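Local atomic coordinates of magnesium and cobalt efflux protein CorC (Neisseria meningitidis, PDB entry 2PLI), a protein that probably takes part in magnesium and cobalt ion transport, the chain here being its C-terminal transporter-associated domain, crystallised with zinc. Residues A[23-29]-A[44-50]. Residues are numbered along the deposited sequence; the frame is centred on the assembly and turned at random.
With ZN (zinc ion), chain E; ZN (zinc ion), chain U.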
loop_
_atom_site.group_PDB
_atom_site.type_symbol
_atom_site.label_atom_id
_atom_site.label_comp_id
_atom_site.label_asym_id
_atom_site.label_seq_id
_atom_site.Cartn_x
_atom_site.Cartn_y
_atom_site.Cartn_z
ATOM N N HIS A 23 -3.111 3.782 10.737
ATOM C CA HIS A 23 -2.753 2.678 11.615
ATOM C C HIS A 23 -1.353 2.944 12.112
ATOM O O HIS A 23 -0.441 3.174 11.338
ATOM C CB HIS A 23 -2.767 1.340 10.878
ATOM C CG HIS A 23 -4.129 0.858 10.509
ATOM N ND1 HIS A 23 -4.376 -0.451 10.148
ATOM C CD2 HIS A 23 -5.311 1.508 10.404
ATOM C CE1 HIS A 23 -5.656 -0.584 9.852
ATOM N NE2 HIS A 23 -6.242 0.583 10.005
ATOM N N ALA A 24 -1.167 2.859 13.420
ATOM C CA ALA A 24 0.155 3.106 13.977
ATOM C C ALA A 24 1.267 2.183 13.484
ATOM O O ALA A 24 2.452 2.552 13.549
ATOM C CB ALA A 24 0.095 3.071 15.507
ATOM N N ALA A 25 0.880 0.986 13.084
ATOM C CA ALA A 25 1.831 -0.013 12.623
ATOM C C ALA A 25 2.326 0.217 11.184
ATOM O O ALA A 25 3.262 -0.478 10.729
ATOM C CB ALA A 25 1.209 -1.370 12.790
ATOM N N THR A 26 1.816 1.270 10.530
ATOM C CA THR A 26 2.230 1.630 9.159
ATOM C C THR A 26 3.747 1.935 9.153
ATOM O O THR A 26 4.249 2.666 9.996
ATOM C CB THR A 26 1.473 2.827 8.628
ATOM O OG1 THR A 26 0.067 2.579 8.671
ATOM C CG2 THR A 26 1.920 3.121 7.193
ATOM N N GLU A 27 4.461 1.322 8.225
ATOM C CA GLU A 27 5.900 1.478 8.163
ATOM C C GLU A 27 6.255 2.871 7.701
ATOM O O GLU A 27 5.616 3.455 6.794
ATOM C CB GLU A 27 6.484 0.377 7.263
ATOM C CG GLU A 27 6.306 -0.988 7.912
ATOM C CD GLU A 27 6.450 -2.171 6.969
ATOM O OE1 GLU A 27 7.461 -2.294 6.262
ATOM O OE2 GLU A 27 5.558 -3.079 6.889
ATOM N N ILE A 28 7.325 3.355 8.369
ATOM C CA ILE A 28 7.738 4.731 8.063
ATOM C C ILE A 28 7.983 4.942 6.576
ATOM O O ILE A 28 7.613 5.976 6.040
ATOM C CB ILE A 28 8.982 5.122 8.920
ATOM C CG1 ILE A 28 8.610 5.196 10.398
ATOM C CG2 ILE A 28 9.540 6.464 8.436
ATOM C CD1 ILE A 28 9.847 5.471 11.320
ATOM N N GLU A 29 8.542 3.942 5.874
ATOM C CA GLU A 29 8.775 4.100 4.440
ATOM C C GLU A 29 7.498 4.254 3.640
ATOM O O GLU A 29 7.462 4.966 2.657
ATOM C CB GLU A 29 9.569 2.937 3.874
ATOM C CG GLU A 29 10.906 2.750 4.531
ATOM C CD GLU A 29 10.911 1.820 5.701
ATOM O OE1 GLU A 29 9.885 1.564 6.348
ATOM O OE2 GLU A 29 12.004 1.299 5.981
ATOM N N ALA A 44 13.072 3.718 15.366
ATOM C CA ALA A 44 11.658 3.472 15.029
ATOM C C ALA A 44 11.523 2.985 13.600
ATOM O O ALA A 44 12.177 3.494 12.702
ATOM C CB ALA A 44 10.826 4.740 15.204
ATOM N N ASP A 45 10.618 2.049 13.394
ATOM C CA ASP A 45 10.304 1.558 12.056
ATOM C C ASP A 45 8.884 1.839 11.549
ATOM O O ASP A 45 8.584 1.681 10.344
ATOM C CB ASP A 45 10.468 0.080 12.044
ATOM C CG ASP A 45 10.468 -0.434 10.674
ATOM O OD1 ASP A 45 11.108 0.248 9.786
ATOM O OD2 ASP A 45 9.790 -1.462 10.445
ATOM N N THR A 46 8.024 2.236 12.485
ATOM C CA THR A 46 6.624 2.539 12.192
ATOM C C THR A 46 6.280 3.977 12.596
ATOM O O THR A 46 6.977 4.635 13.393
ATOM C CB THR A 46 5.656 1.608 12.932
ATOM O OG1 THR A 46 5.702 1.882 14.354
ATOM C CG2 THR A 46 5.949 0.120 12.675
ATOM N N ILE A 47 5.140 4.447 12.093
ATOM C CA ILE A 47 4.751 5.825 12.391
ATOM C C ILE A 47 4.410 5.958 13.876
ATOM O O ILE A 47 4.714 6.969 14.481
ATOM C CB ILE A 47 3.635 6.282 11.461
ATOM C CG1 ILE A 47 3.347 7.782 11.609
ATOM C CG2 ILE A 47 2.380 5.443 11.673
ATOM C CD1 ILE A 47 4.548 8.712 11.421
ATOM N N GLY A 48 3.782 4.939 14.467
ATOM C CA GLY A 48 3.512 4.941 15.912
ATOM C C GLY A 48 4.808 5.054 16.709
ATOM O O GLY A 48 4.910 5.796 17.696
ATOM N N GLY A 49 5.818 4.280 16.301
ATOM C CA GLY A 49 7.143 4.366 16.902
ATOM C C GLY A 49 7.766 5.734 16.804
ATOM O O GLY A 49 8.398 6.211 17.771
ATOM N N LEU A 50 7.607 6.381 15.655
ATOM C CA LEU A 50 8.127 7.704 15.459
ATOM C C LEU A 50 7.422 8.744 16.335
ATOM O O LEU A 50 8.063 9.614 16.926
ATOM C CB LEU A 50 8.039 8.067 13.984
ATOM C CG LEU A 50 8.820 9.290 13.563
ATOM C CD1 LEU A 50 10.333 9.067 13.620
ATOM C CD2 LEU A 50 8.446 9.642 12.157
HETATM ZN ZN ZN E . 11.025 -0.840 7.821
HETATM ZN ZN ZN U . 5.654 -4.545 5.574
HETATM O O HOH W 1 3.673 0.750 15.953
HETATM O O HOH W 2 10.115 -1.845 6.197
#
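Ile-28 N donates to Asp-45 O in a nearly straight bond (2.9 Å, 175°). Two more backbone bonds run the other way. Ile-47 N gives to Thr-26 O, and Gly-48 N gives to Ala-24 O. Glu-27 and Thr-46 form a single beta bridge; each is also the N-cap of its helix. Thr-46 OG1 sits between its backbone N and carbonyl carbon (chi1 69°), where it accepts from Gly-49 N at 3.1 Å. Ile-28 packs tightly on the carbonyls of Ala-44 and Thr-46, with CG1 3.4 Å from Thr-46 C. Its CD1 also meets Ala-44 CB and Leu-50 CB, both at 4.1 Å. Ala-24 CB packs on Gly-48 CA.

The solvent side has exposed Ala-25 and a water on Thr-46 OG1 that bonds Ala-24 O weakly. The polar side meets the second subunit. Asp-45 OD1 binds one zinc ion at 2.2 Å, also bound by a water and that subunit's His-23. Glu-29 OE1 and OE2 flank this zinc at 3.0 Å. Glu-27 OE2 binds another zinc with Asp-10 and His-13 of the second subunit and Asp-10 of the third; its OE1 pairs with Arg-21 of the second.

In the transporter-associated domain, the turn linking strand 19-23 to helix 28-35 packs on the start of helix 47-55. Ile-31 touches both Thr-26 and Ile-47.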